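Local coordinates for peptidoglycan-N-acetylglucosamine deacetylase BC_1974 (Bacillus cereus, PDB 5N1P), which removes the acetyl group from N-acetylglucosamine residues of peptidoglycan, using a bound metal ion such as zinc and releasing acetate, at residues A[46-50]-A[85-89]; A[63-69]-A[98-102]; A[111-115]-A[201-206]; A[130-134]-A[166-170]. All coordinates share one frame; numbering follows the deposited sequence. Where two conformers were deposited one is given.

In the fold
The four contacts tie outer helices and long loops of this polysaccharide deacetylase to one another around its parallel sheet. Contacts 1 and 2 alternate along the chain, helix 65-70 of contact 2 being followed in the chain by helix 74-89 of contact 1, with centres about 23 Å apart. Contact 2 reaches the zinc and its inhibitor. Contact 3, its centre about 15 Å away, is joined to it directly by a probable hydrogen bond from W201 NE1 to S102 O (2.9 Å), which anchors the C-terminal tail beside the active-site loop. Contact 4 is nested in sequence inside the loop that contact 3 closes, yet their centres are about 30 Å apart; it lies beside H163, the inferred proton donor.

Contact 1. Residues A[46-50]-A[85-89]; sequences VKREN and IANII
Segments 46-50 and 85-89, on helices 43-51 and 74-89, cross at -70°, their axes 9.8 Å apart at the closest, with the backbones nearest where K47 faces I89. V46 sends its branched end into the gap, and the CD1 methyl of I88 lies against it, 4.0 Å from V46 CB and almost equally near both of its methyls. The two side chains stand at about a right angle; the short valine leaves room for the longer arm of isoleucine, which ends in CD1. I89 packs against N50: with CG1 set between the backbone N and the carbonyl carbon (chi1 65°), its CG2 faces N50 CB while CD1 reaches the amide at N50 CG, 3.8 Å away. Nearer the surface, K47 passes its aliphatic chain slantwise over I88, CE coming 4.1 Å from I88 CG2. Its ammonium can thereby stay in solvent, where one water accepts from K47 NZ at 2.6 Å and donates to I88 O at 2.5 Å, bridging the two helices at the surface. Deeper in, V46 also touches L34 and I85 touches V56 and M58. Mainly apolar packing of this kind joins neighbouring helices of the outer layer round the parallel strands of the distorted beta/alpha barrel of CE4 (NodB) deacetylases.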
loop_
_atom_site.group_PDB
_atom_site.type_symbol
_atom_site.label_atom_id
_atom_site.label_comp_id
_atom_site.label_asym_id
_atom_site.label_seq_id
_atom_site.Cartn_x
_atom_site.Cartn_y
_atom_site.Cartn_z
ATOM N N VAL A 46 9.048 3.994 -9.823
ATOM C CA VAL A 46 9.548 3.330 -8.630
ATOM C C VAL A 46 10.650 4.174 -8.001
ATOM O O VAL A 46 10.675 4.392 -6.789
ATOM C CB VAL A 46 10.095 1.917 -8.944
ATOM C CG1 VAL A 46 10.643 1.275 -7.679
ATOM C CG2 VAL A 46 9.019 1.044 -9.592
ATOM N N LYS A 47 11.557 4.662 -8.840
ATOM C CA LYS A 47 12.661 5.495 -8.366
ATOM C C LYS A 47 12.132 6.757 -7.705
ATOM O O LYS A 47 12.573 7.151 -6.618
ATOM C CB LYS A 47 13.590 5.860 -9.519
ATOM C CG LYS A 47 14.841 6.585 -9.069
ATOM C CD LYS A 47 15.814 6.765 -10.229
ATOM C CE LYS A 47 16.313 5.418 -10.725
ATOM N NZ LYS A 47 17.799 5.404 -10.900
ATOM N N ARG A 48 11.161 7.378 -8.350
ATOM C CA ARG A 48 10.622 8.614 -7.839
ATOM C C ARG A 48 9.875 8.421 -6.502
ATOM O O ARG A 48 10.008 9.234 -5.580
ATOM C CB ARG A 48 9.717 9.235 -8.899
ATOM C CG ARG A 48 9.536 10.683 -8.695
ATOM C CD ARG A 48 8.532 11.289 -9.635
ATOM N NE ARG A 48 7.899 12.344 -8.875
ATOM C CZ ARG A 48 6.780 12.958 -9.205
ATOM N NH1 ARG A 48 6.160 12.664 -10.341
ATOM N NH2 ARG A 48 6.297 13.875 -8.389
ATOM N N GLU A 49 9.102 7.343 -6.389
ATOM C CA GLU A 49 8.416 7.035 -5.131
ATOM C C GLU A 49 9.408 6.988 -3.977
ATOM O O GLU A 49 9.219 7.650 -2.950
ATOM C CB GLU A 49 7.660 5.704 -5.233
ATOM C CG GLU A 49 6.375 5.827 -6.051
ATOM C CD GLU A 49 5.699 4.494 -6.346
ATOM O OE1 GLU A 49 6.133 3.448 -5.816
ATOM O OE2 GLU A 49 4.716 4.513 -7.119
ATOM N N ASN A 50 10.478 6.216 -4.164
ATOM C CA ASN A 50 11.472 6.039 -3.131
ATOM C C ASN A 50 12.273 7.321 -2.859
ATOM O O ASN A 50 12.564 7.640 -1.707
ATOM C CB ASN A 50 12.408 4.893 -3.519
ATOM C CG ASN A 50 13.531 4.715 -2.540
ATOM O OD1 ASN A 50 14.690 5.032 -2.842
ATOM N ND2 ASN A 50 13.203 4.235 -1.354
ATOM N N ILE A 85 12.600 -4.507 -7.421
ATOM C CA ILE A 85 12.665 -3.187 -6.808
ATOM C C ILE A 85 14.116 -2.831 -6.448
ATOM O O ILE A 85 14.575 -1.709 -6.725
ATOM C CB ILE A 85 11.745 -3.132 -5.580
ATOM C CG1 ILE A 85 10.293 -3.221 -6.043
ATOM C CG2 ILE A 85 11.957 -1.828 -4.803
ATOM C CD1 ILE A 85 9.304 -3.508 -4.924
ATOM N N ALA A 86 14.842 -3.781 -5.858
ATOM C CA ALA A 86 16.220 -3.546 -5.430
ATOM C C ALA A 86 17.119 -3.195 -6.601
ATOM O O ALA A 86 18.081 -2.440 -6.449
ATOM C CB ALA A 86 16.757 -4.762 -4.695
ATOM N N ASN A 87 16.819 -3.737 -7.777
ATOM C CA ASN A 87 17.599 -3.453 -8.982
ATOM C C ASN A 87 17.556 -1.979 -9.343
ATOM O O ASN A 87 18.477 -1.447 -9.967
ATOM C CB ASN A 87 17.081 -4.274 -10.167
ATOM C CG ASN A 87 17.435 -5.738 -10.064
ATOM O OD1 ASN A 87 18.437 -6.104 -9.453
ATOM N ND2 ASN A 87 16.613 -6.589 -10.672
ATOM N N ILE A 88 16.455 -1.333 -8.974
ATOM C CA ILE A 88 16.238 0.065 -9.299
ATOM C C ILE A 88 16.742 0.977 -8.186
ATOM O O ILE A 88 17.504 1.913 -8.450
ATOM C CB ILE A 88 14.742 0.357 -9.541
ATOM C CG1 ILE A 88 14.205 -0.532 -10.662
ATOM C CG2 ILE A 88 14.524 1.844 -9.854
ATOM C CD1 ILE A 88 12.689 -0.500 -10.784
ATOM N N ILE A 89 16.332 0.703 -6.949
ATOM C CA ILE A 89 16.645 1.641 -5.867
ATOM C C ILE A 89 17.781 1.221 -4.925
ATOM O O ILE A 89 18.157 1.988 -4.025
ATOM C CB ILE A 89 15.380 1.946 -5.030
ATOM C CG1 ILE A 89 14.873 0.703 -4.300
ATOM C CG2 ILE A 89 14.296 2.523 -5.916
ATOM C CD1 ILE A 89 13.703 0.996 -3.340
HETATM O O HOH W 1 18.704 2.993 -10.333
#

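Contact 2. Residues A[63-69]-A[98-102]; sequences HNFAKLY and PPYGS. With ZN (zinc ion), chain F; 8GK (~{N}-oxidanylnaphthalene-1-carboxamide), chain E.
The metal site of this deacetylase gains one wall here, where H63 meets the type II turn P98-G101. H63 NE2 binds zinc at 2.1 Å, in company with D10 and H59, and the hydroxamate inhibitor adds O12 and O14. P99 holds the imidazole from one face: its CB sits 3.6 Å from the H63 ring centroid, only 5° off the normal, a CH-pi contact suited to a rigid proline. Y100 supplies a second surface, as the edge of H63 turns to its ring face with the planes at 75°. F65 presents its own edge to Y100, completing an aromatic cluster, and a water links F65 N to the tyrosine hydroxyl. The turn also addresses the ligand, Y100 N donating to O12 of the inhibitor at 3.0 Å and a nearly straight 168°. Behind it, Y69 OH gives its proton to P99 O, 2.7 Å away and on a lone pair in the carbonyl plane, which fixes that peptide; L68 CD1 fills in against P99 CG at 3.6 Å. N64 caps helix 65-70 by accepting from K67 N. Such a histidine, next to an aspartate and a second histidine on one metal, is the signature of the CE4 esterases.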
loop_
_atom_site.group_PDB
_atom_site.type_symbol
_atom_site.label_atom_id
_atom_site.label_comp_id
_atom_site.label_asym_id
_atom_site.label_seq_id
_atom_site.Cartn_x
_atom_site.Cartn_y
_atom_site.Cartn_z
ATOM N N HIS A 63 -0.418 -11.522 -8.481
ATOM C CA HIS A 63 -1.661 -11.116 -7.823
ATOM C C HIS A 63 -2.725 -12.210 -7.972
ATOM O O HIS A 63 -3.921 -11.923 -8.084
ATOM C CB HIS A 63 -2.164 -9.782 -8.398
ATOM C CG HIS A 63 -3.025 -8.990 -7.459
ATOM N ND1 HIS A 63 -4.330 -9.328 -7.172
ATOM C CD2 HIS A 63 -2.773 -7.848 -6.773
ATOM C CE1 HIS A 63 -4.840 -8.443 -6.334
ATOM N NE2 HIS A 63 -3.918 -7.530 -6.081
ATOM N N ASN A 64 -2.269 -13.460 -7.974
ATOM C CA ASN A 64 -3.143 -14.609 -8.198
ATOM C C ASN A 64 -3.387 -15.356 -6.887
ATOM O O ASN A 64 -2.473 -15.946 -6.333
ATOM C CB ASN A 64 -2.523 -15.537 -9.246
ATOM C CG ASN A 64 -3.415 -16.719 -9.597
ATOM O OD1 ASN A 64 -3.731 -17.553 -8.747
ATOM N ND2 ASN A 64 -3.809 -16.802 -10.866
ATOM N N PHE A 65 -4.623 -15.312 -6.398
ATOM C CA PHE A 65 -4.996 -15.934 -5.125
ATOM C C PHE A 65 -4.594 -17.408 -5.019
ATOM O O PHE A 65 -4.009 -17.834 -4.025
ATOM C CB PHE A 65 -6.502 -15.789 -4.917
ATOM C CG PHE A 65 -6.973 -16.220 -3.561
ATOM C CD1 PHE A 65 -7.346 -17.529 -3.324
ATOM C CD2 PHE A 65 -7.063 -15.297 -2.524
ATOM C CE1 PHE A 65 -7.790 -17.924 -2.071
ATOM C CE2 PHE A 65 -7.504 -15.690 -1.266
ATOM C CZ PHE A 65 -7.866 -17.004 -1.045
ATOM N N ALA A 66 -4.911 -18.186 -6.044
ATOM C CA ALA A 66 -4.610 -19.615 -6.028
ATOM C C ALA A 66 -3.102 -19.896 -5.969
ATOM O O ALA A 66 -2.647 -20.778 -5.230
ATOM C CB ALA A 66 -5.231 -20.293 -7.248
ATOM N N LYS A 67 -2.330 -19.155 -6.758
ATOM C CA LYS A 67 -0.880 -19.319 -6.763
ATOM C C LYS A 67 -0.252 -18.917 -5.433
ATOM O O LYS A 67 0.601 -19.634 -4.901
ATOM C CB LYS A 67 -0.241 -18.501 -7.895
ATOM C CG LYS A 67 -0.538 -19.051 -9.290
ATOM C CD LYS A 67 0.110 -18.194 -10.370
ATOM C CE LYS A 67 -0.163 -18.769 -11.763
ATOM N NZ LYS A 67 0.435 -17.914 -12.832
ATOM N N LEU A 68 -0.668 -17.775 -4.902
ATOM C CA LEU A 68 -0.047 -17.246 -3.700
ATOM C C LEU A 68 -0.316 -18.067 -2.452
ATOM O O LEU A 68 0.593 -18.313 -1.657
ATOM C CB LEU A 68 -0.519 -15.815 -3.454
ATOM C CG LEU A 68 -0.109 -14.784 -4.504
ATOM C CD1 LEU A 68 -0.953 -13.518 -4.384
ATOM C CD2 LEU A 68 1.359 -14.433 -4.351
ATOM N N TYR A 69 -1.569 -18.472 -2.268
ATOM C CA TYR A 69 -1.977 -19.029 -0.982
ATOM C C TYR A 69 -2.153 -20.540 -1.041
ATOM O O TYR A 69 -1.475 -21.260 -0.312
ATOM C CB TYR A 69 -3.246 -18.323 -0.496
ATOM C CG TYR A 69 -3.016 -16.827 -0.456
ATOM C CD1 TYR A 69 -2.003 -16.285 0.335
ATOM C CD2 TYR A 69 -3.783 -15.960 -1.220
ATOM C CE1 TYR A 69 -1.759 -14.915 0.371
ATOM C CE2 TYR A 69 -3.548 -14.586 -1.191
ATOM C CZ TYR A 69 -2.529 -14.079 -0.395
ATOM O OH TYR A 69 -2.284 -12.729 -0.369
ATOM N N PRO A 98 -0.427 -8.325 1.259
ATOM C CA PRO A 98 -0.984 -9.487 0.551
ATOM C C PRO A 98 -2.104 -9.109 -0.403
ATOM O O PRO A 98 -3.046 -8.424 -0.009
ATOM C CB PRO A 98 -1.555 -10.376 1.675
ATOM C CG PRO A 98 -0.983 -9.837 2.946
ATOM C CD PRO A 98 -0.675 -8.373 2.713
ATOM N N PRO A 99 -2.015 -9.568 -1.655
ATOM C CA PRO A 99 -3.206 -9.455 -2.489
ATOM C C PRO A 99 -4.406 -10.124 -1.803
ATOM O O PRO A 99 -4.275 -11.226 -1.277
ATOM C CB PRO A 99 -2.801 -10.191 -3.760
ATOM C CG PRO A 99 -1.316 -9.978 -3.848
ATOM C CD PRO A 99 -0.841 -10.029 -2.415
ATOM N N TYR A 100 -5.545 -9.439 -1.802
ATOM C CA TYR A 100 -6.791 -9.907 -1.177
ATOM C C TYR A 100 -6.711 -9.945 0.350
ATOM O O TYR A 100 -7.629 -10.443 1.015
ATOM C CB TYR A 100 -7.211 -11.282 -1.732
ATOM C CG TYR A 100 -7.187 -11.284 -3.240
ATOM C CD1 TYR A 100 -8.163 -10.607 -3.977
ATOM C CD2 TYR A 100 -6.165 -11.908 -3.929
ATOM C CE1 TYR A 100 -8.117 -10.582 -5.365
ATOM C CE2 TYR A 100 -6.112 -11.882 -5.307
ATOM C CZ TYR A 100 -7.087 -11.216 -6.018
ATOM O OH TYR A 100 -7.009 -11.187 -7.395
ATOM N N GLY A 101 -5.643 -9.383 0.910
ATOM C CA GLY A 101 -5.470 -9.378 2.360
ATOM C C GLY A 101 -4.961 -10.718 2.874
ATOM O O GLY A 101 -5.020 -11.716 2.168
ATOM N N SER A 102 -4.477 -10.751 4.111
ATOM C CA SER A 102 -3.858 -11.974 4.642
ATOM C C SER A 102 -4.833 -13.053 5.087
ATOM O O SER A 102 -4.422 -14.198 5.287
ATOM C CB SER A 102 -2.946 -11.642 5.827
ATOM O OG SER A 102 -3.694 -11.142 6.920
HETATM ZN ZN ZN F . -4.039 -5.640 -5.082
HETATM C C1 8GK E . -5.902 -6.000 -2.727
HETATM C C2 8GK E . -7.230 -6.491 -2.251
HETATM C C3 8GK E . -8.144 -6.935 -3.195
HETATM C C4 8GK E . -9.381 -7.416 -2.783
HETATM C C5 8GK E . -9.701 -7.465 -1.426
HETATM C C6 8GK E . -8.782 -7.023 -0.481
HETATM C C7 8GK E . -7.543 -6.540 -0.897
HETATM C C8 8GK E . -10.288 -7.850 -3.740
HETATM C C9 8GK E . -9.974 -7.803 -5.096
HETATM C C10 8GK E . -8.737 -7.318 -5.505
HETATM C C11 8GK E . -7.826 -6.888 -4.550
HETATM O O12 8GK E . -5.159 -6.826 -3.216
HETATM N N13 8GK E . -5.561 -4.714 -2.656
HETATM O O14 8GK E . -4.741 -4.220 -3.669
HETATM O O HOH W 2 -6.664 -14.046 -8.034
HETATM O O HOH W 3 -6.052 -5.048 -6.012
#

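Contact 3. Residues A[111-115]-A[201-206]; sequences RNKVV and WHDNRM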
loop_
_atom_site.group_PDB
_atom_site.type_symbol
_atom_site.label_atom_id
_atom_site.label_comp_id
_atom_site.label_asym_id
_atom_site.label_seq_id
_atom_site.Cartn_x
_atom_site.Cartn_y
_atom_site.Cartn_z
ATOM N N ARG A 111 2.738 -18.050 7.149
ATOM C CA ARG A 111 3.188 -16.974 8.033
ATOM C C ARG A 111 4.585 -17.296 8.578
ATOM O O ARG A 111 5.425 -16.405 8.706
ATOM C CB ARG A 111 2.192 -16.736 9.172
ATOM C CG ARG A 111 0.853 -16.275 8.659
ATOM C CD ARG A 111 0.010 -15.587 9.727
ATOM N NE ARG A 111 -0.243 -16.385 10.928
ATOM C CZ ARG A 111 -1.200 -17.305 11.037
ATOM N NH1 ARG A 111 -1.957 -17.614 9.992
ATOM N NH2 ARG A 111 -1.368 -17.949 12.182
ATOM N N ASN A 112 4.847 -18.569 8.868
ATOM C CA ASN A 112 6.199 -18.975 9.257
ATOM C C ASN A 112 7.214 -18.716 8.148
ATOM O O ASN A 112 8.314 -18.228 8.407
ATOM C CB ASN A 112 6.227 -20.448 9.656
ATOM C CG ASN A 112 5.607 -20.686 11.004
ATOM O OD1 ASN A 112 5.514 -19.770 11.820
ATOM N ND2 ASN A 112 5.186 -21.920 11.255
ATOM N N LYS A 113 6.835 -19.027 6.913
ATOM C CA LYS A 113 7.727 -18.797 5.779
ATOM C C LYS A 113 8.020 -17.310 5.602
ATOM O O LYS A 113 9.142 -16.924 5.265
ATOM C CB LYS A 113 7.128 -19.372 4.494
ATOM C CG LYS A 113 7.082 -20.890 4.451
ATOM C CD LYS A 113 6.826 -21.391 3.038
ATOM C CE LYS A 113 6.875 -22.913 2.973
ATOM N NZ LYS A 113 8.153 -23.441 3.516
ATOM N N VAL A 114 7.011 -16.479 5.831
ATOM C CA VAL A 114 7.182 -15.031 5.768
ATOM C C VAL A 114 8.229 -14.573 6.772
ATOM O O VAL A 114 9.179 -13.861 6.415
ATOM C CB VAL A 114 5.835 -14.303 6.034
ATOM C CG1 VAL A 114 6.047 -12.827 6.371
ATOM C CG2 VAL A 114 4.912 -14.464 4.845
ATOM N N VAL A 115 8.063 -15.007 8.022
ATOM C CA VAL A 115 8.963 -14.610 9.095
ATOM C C VAL A 115 10.371 -15.115 8.802
ATOM O O VAL A 115 11.346 -14.369 8.929
ATOM C CB VAL A 115 8.469 -15.140 10.466
ATOM C CG1 VAL A 115 9.478 -14.837 11.568
ATOM C CG2 VAL A 115 7.101 -14.543 10.800
ATOM N N TRP A 201 -4.461 -11.330 11.087
ATOM C CA TRP A 201 -4.241 -12.473 11.979
ATOM C C TRP A 201 -3.839 -12.045 13.377
ATOM O O TRP A 201 -3.772 -12.874 14.276
ATOM C CB TRP A 201 -3.157 -13.403 11.417
ATOM C CG TRP A 201 -3.605 -14.157 10.213
ATOM C CD1 TRP A 201 -3.431 -13.795 8.910
ATOM C CD2 TRP A 201 -4.331 -15.384 10.198
ATOM N NE1 TRP A 201 -4.007 -14.731 8.078
ATOM C CE2 TRP A 201 -4.558 -15.723 8.849
ATOM C CE3 TRP A 201 -4.817 -16.237 11.198
ATOM C CZ2 TRP A 201 -5.240 -16.876 8.469
ATOM C CZ3 TRP A 201 -5.492 -17.385 10.817
ATOM C CH2 TRP A 201 -5.697 -17.693 9.465
ATOM N N HIS A 202 -3.548 -10.756 13.550
ATOM C CA HIS A 202 -2.979 -10.254 14.801
ATOM C C HIS A 202 -1.758 -11.095 15.165
ATOM O O HIS A 202 -1.528 -11.433 16.323
ATOM C CB HIS A 202 -4.027 -10.258 15.924
ATOM C CG HIS A 202 -5.225 -9.403 15.632
ATOM N ND1 HIS A 202 -6.343 -9.382 16.440
ATOM C CD2 HIS A 202 -5.485 -8.547 14.616
ATOM C CE1 HIS A 202 -7.234 -8.546 15.939
ATOM N NE2 HIS A 202 -6.741 -8.029 14.827
ATOM N N ASP A 203 -0.995 -11.449 14.135
ATOM C CA ASP A 203 0.246 -12.202 14.285
ATOM C C ASP A 203 1.368 -11.202 14.522
ATOM O O ASP A 203 1.753 -10.474 13.611
ATOM C CB ASP A 203 0.507 -13.052 13.033
ATOM C CG ASP A 203 1.726 -13.962 13.170
ATOM O OD1 ASP A 203 2.576 -13.724 14.050
ATOM O OD2 ASP A 203 1.837 -14.912 12.369
ATOM N N ASN A 204 1.889 -11.156 15.745
ATOM C CA ASN A 204 2.815 -10.089 16.099
ATOM C C ASN A 204 4.231 -10.343 15.624
ATOM O O ASN A 204 5.127 -9.540 15.885
ATOM C CB ASN A 204 2.791 -9.855 17.605
ATOM C CG ASN A 204 1.505 -9.197 18.052
ATOM O OD1 ASN A 204 0.956 -8.357 17.337
ATOM N ND2 ASN A 204 1.009 -9.581 19.224
ATOM N N ARG A 205 4.422 -11.441 14.901
ATOM C CA ARG A 205 5.736 -11.764 14.348
ATOM C C ARG A 205 5.970 -11.161 12.965
ATOM O O ARG A 205 7.102 -11.109 12.494
ATOM C CB ARG A 205 5.918 -13.273 14.261
ATOM C CG ARG A 205 5.851 -13.995 15.591
ATOM C CD ARG A 205 5.783 -15.476 15.322
ATOM N NE ARG A 205 4.821 -15.743 14.260
ATOM C CZ ARG A 205 4.876 -16.786 13.440
ATOM N NH1 ARG A 205 5.856 -17.677 13.560
ATOM N NH2 ARG A 205 3.953 -16.934 12.500
ATOM N N MET A 206 4.908 -10.725 12.302
ATOM C CA MET A 206 5.083 -10.158 10.970
ATOM C C MET A 206 4.546 -8.735 10.898
ATOM O O MET A 206 4.463 -8.164 9.815
ATOM C CB MET A 206 4.434 -11.046 9.900
ATOM C CG MET A 206 2.954 -11.300 10.053
ATOM S SD MET A 206 2.355 -12.570 8.897
ATOM C CE MET A 206 0.617 -12.143 8.907
HETATM O O HOH W 4 0.980 -17.289 13.608
#
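The guanidinium of R111 lies flat on the indole of W201, the planes 23° apart, with NH1 over the ring and 3.3 Å from W201 CD2. The stack is a cation-pi contact, while R111 CD rests above the five-membered ring. At the guanidinium edge, NE donates to D203 OD2 (2.9 Å, 140°), a salt bridge in the arginine plane but on the anti side of the carboxylate; a water also spans R111 NH2 and D203 OD2. The second guanidinium, of R205, has V115 CG2 over one face and the amide oxygen of N112 at its edge, R205 NH1 donating to N112 OD1 over 2.7 Å and close to the C=O axis. R205 grips D203 side-on, NE and NH2 each on a syn lone pair, and R205 N adds an Asx turn at D203 OD1. With chi1 at -175° the carboxylate of D203 swings away from its own backbone nitrogen, and there it meets both arginines. M206 brings CE to R111 CD at 3.6 Å, a flexible thioether on the aliphatic part. Outside, L106 O takes R111 NH1, and S102 the indole N-H. One carboxylate thus joins two arginines, whose mutual repulsion it should partly relieve, and locks the C-terminal tail onto helix 108-116.

Contact 4. Residues A[130-134]-A[166-170]; sequences DWRYN and HPQSV
N134 sets its amide oxygen over a face of the H166 imidazole, OD1 standing 3.5 Å from H166 ND1 with the amide and ring planes 67° apart. That same oxygen accepts from Q168 NE2 at a short 2.6 Å and a bent 142°. Q168 NE2 has two N-H groups, and it uses the other on D130 O, 3.0 Å away, both acceptors lying in its own amide plane; a primary amide suits the place because it can tie two carbonyls at once. The bend at chi2 (-87°) of Q168 swings the group across to segment 130-134. D130 O is held from opposite faces of its plane, by Q168 NE2 and by Y133 N. The third link is a hydroxyl: S169 OG donates to D130 OD2 at 2.6 Å, on the anti side of the carboxylate, while D130 OD1 is hydrogen-bonded to H163 ND1. D130 is thus placed as a second-shell residue, consistent with its orienting H163, the inferred proton donor, and S169 would in turn hold D130. H166 occupies the N-cap position of helix 167-182, whose first turn carries Q168 and S169, so the loop after strand 126-127 is fastened to that helix's start; Q168 and Y133 both pack on helix 138-152.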
loop_
_atom_site.group_PDB
_atom_site.type_symbol
_atom_site.label_atom_id
_atom_site.label_comp_id
_atom_site.label_asym_id
_atom_site.label_seq_id
_atom_site.Cartn_x
_atom_site.Cartn_y
_atom_site.Cartn_z
ATOM N N ASP A 130 -12.569 2.107 -2.772
ATOM C CA ASP A 130 -12.443 2.879 -4.005
ATOM C C ASP A 130 -12.884 2.080 -5.242
ATOM O O ASP A 130 -13.376 2.655 -6.209
ATOM C CB ASP A 130 -11.009 3.429 -4.157
ATOM C CG ASP A 130 -9.930 2.356 -4.109
ATOM O OD1 ASP A 130 -10.203 1.196 -3.740
ATOM O OD2 ASP A 130 -8.782 2.719 -4.425
ATOM N N TRP A 131 -12.768 0.754 -5.182
ATOM C CA TRP A 131 -13.201 -0.105 -6.284
ATOM C C TRP A 131 -14.707 -0.049 -6.544
ATOM O O TRP A 131 -15.165 -0.374 -7.641
ATOM C CB TRP A 131 -12.801 -1.560 -6.019
ATOM C CG TRP A 131 -13.486 -2.168 -4.826
ATOM C CD1 TRP A 131 -13.035 -2.152 -3.534
ATOM C CD2 TRP A 131 -14.716 -2.915 -4.811
ATOM N NE1 TRP A 131 -13.919 -2.808 -2.721
ATOM C CE2 TRP A 131 -14.952 -3.294 -3.477
ATOM C CE3 TRP A 131 -15.648 -3.276 -5.790
ATOM C CZ2 TRP A 131 -16.076 -4.032 -3.097
ATOM C CZ3 TRP A 131 -16.763 -4.022 -5.416
ATOM C CH2 TRP A 131 -16.966 -4.390 -4.075
ATOM N N ARG A 132 -15.486 0.339 -5.538
ATOM C CA ARG A 132 -16.942 0.412 -5.691
ATOM C C ARG A 132 -17.353 1.434 -6.742
ATOM O O ARG A 132 -18.421 1.339 -7.341
ATOM C CB ARG A 132 -17.618 0.772 -4.369
ATOM C CG ARG A 132 -17.752 -0.370 -3.388
ATOM C CD ARG A 132 -18.834 -0.041 -2.396
ATOM N NE ARG A 132 -18.922 -1.011 -1.310
ATOM C CZ ARG A 132 -19.698 -0.855 -0.244
ATOM N NH1 ARG A 132 -20.452 0.229 -0.128
ATOM N NH2 ARG A 132 -19.718 -1.783 0.704
ATOM N N TYR A 133 -16.499 2.424 -6.963
ATOM C CA TYR A 133 -16.865 3.520 -7.830
ATOM C C TYR A 133 -16.048 3.491 -9.117
ATOM O O TYR A 133 -15.941 4.495 -9.804
ATOM C CB TYR A 133 -16.710 4.842 -7.071
ATOM C CG TYR A 133 -17.190 4.703 -5.635
ATOM C CD1 TYR A 133 -16.286 4.533 -4.599
ATOM C CD2 TYR A 133 -18.548 4.686 -5.333
ATOM C CE1 TYR A 133 -16.710 4.377 -3.294
ATOM C CE2 TYR A 133 -18.988 4.526 -4.027
ATOM C CZ TYR A 133 -18.057 4.369 -3.016
ATOM O OH TYR A 133 -18.465 4.215 -1.713
ATOM N N ASN A 134 -15.501 2.323 -9.451
ATOM C CA ASN A 134 -14.811 2.157 -10.733
ATOM C C ASN A 134 -15.710 2.531 -11.908
ATOM O O ASN A 134 -16.877 2.128 -11.962
ATOM C CB ASN A 134 -14.311 0.720 -10.907
ATOM C CG ASN A 134 -13.067 0.426 -10.084
ATOM O OD1 ASN A 134 -12.345 1.336 -9.676
ATOM N ND2 ASN A 134 -12.807 -0.859 -9.848
ATOM N N HIS A 166 -6.263 3.631 -10.141
ATOM C CA HIS A 166 -7.603 4.124 -10.457
ATOM C C HIS A 166 -7.691 5.631 -10.260
ATOM O O HIS A 166 -7.275 6.151 -9.219
ATOM C CB HIS A 166 -8.652 3.424 -9.595
ATOM C CG HIS A 166 -8.733 1.950 -9.835
ATOM N ND1 HIS A 166 -8.978 1.044 -8.827
ATOM C CD2 HIS A 166 -8.602 1.226 -10.971
ATOM C CE1 HIS A 166 -8.992 -0.177 -9.329
ATOM N NE2 HIS A 166 -8.764 -0.094 -10.629
ATOM N N PRO A 167 -8.247 6.332 -11.258
ATOM C CA PRO A 167 -8.311 7.800 -11.292
ATOM C C PRO A 167 -9.046 8.375 -10.082
ATOM O O PRO A 167 -8.639 9.390 -9.510
ATOM C CB PRO A 167 -9.108 8.105 -12.569
ATOM C CG PRO A 167 -9.205 6.837 -13.321
ATOM C CD PRO A 167 -8.998 5.709 -12.363
ATOM N N GLN A 168 -10.139 7.724 -9.698
ATOM C CA GLN A 168 -10.978 8.275 -8.641
ATOM C C GLN A 168 -10.272 8.221 -7.284
ATOM O O GLN A 168 -10.520 9.060 -6.423
ATOM C CB GLN A 168 -12.336 7.557 -8.594
ATOM C CG GLN A 168 -12.322 6.132 -8.071
ATOM C CD GLN A 168 -12.034 5.087 -9.131
ATOM O OE1 GLN A 168 -11.567 5.402 -10.227
ATOM N NE2 GLN A 168 -12.330 3.827 -8.810
ATOM N N SER A 169 -9.385 7.243 -7.100
ATOM C CA SER A 169 -8.606 7.134 -5.874
ATOM C C SER A 169 -7.624 8.282 -5.754
ATOM O O SER A 169 -7.524 8.938 -4.724
ATOM C CB SER A 169 -7.842 5.805 -5.839
ATOM O OG SER A 169 -8.715 4.729 -6.129
ATOM N N VAL A 170 -6.881 8.516 -6.822
ATOM C CA VAL A 170 -5.918 9.606 -6.827
ATOM C C VAL A 170 -6.625 10.959 -6.622
ATOM O O VAL A 170 -6.138 11.832 -5.882
ATOM C CB VAL A 170 -5.096 9.568 -8.137
ATOM C CG1 VAL A 170 -4.193 10.799 -8.248
ATOM C CG2 VAL A 170 -4.290 8.279 -8.183
#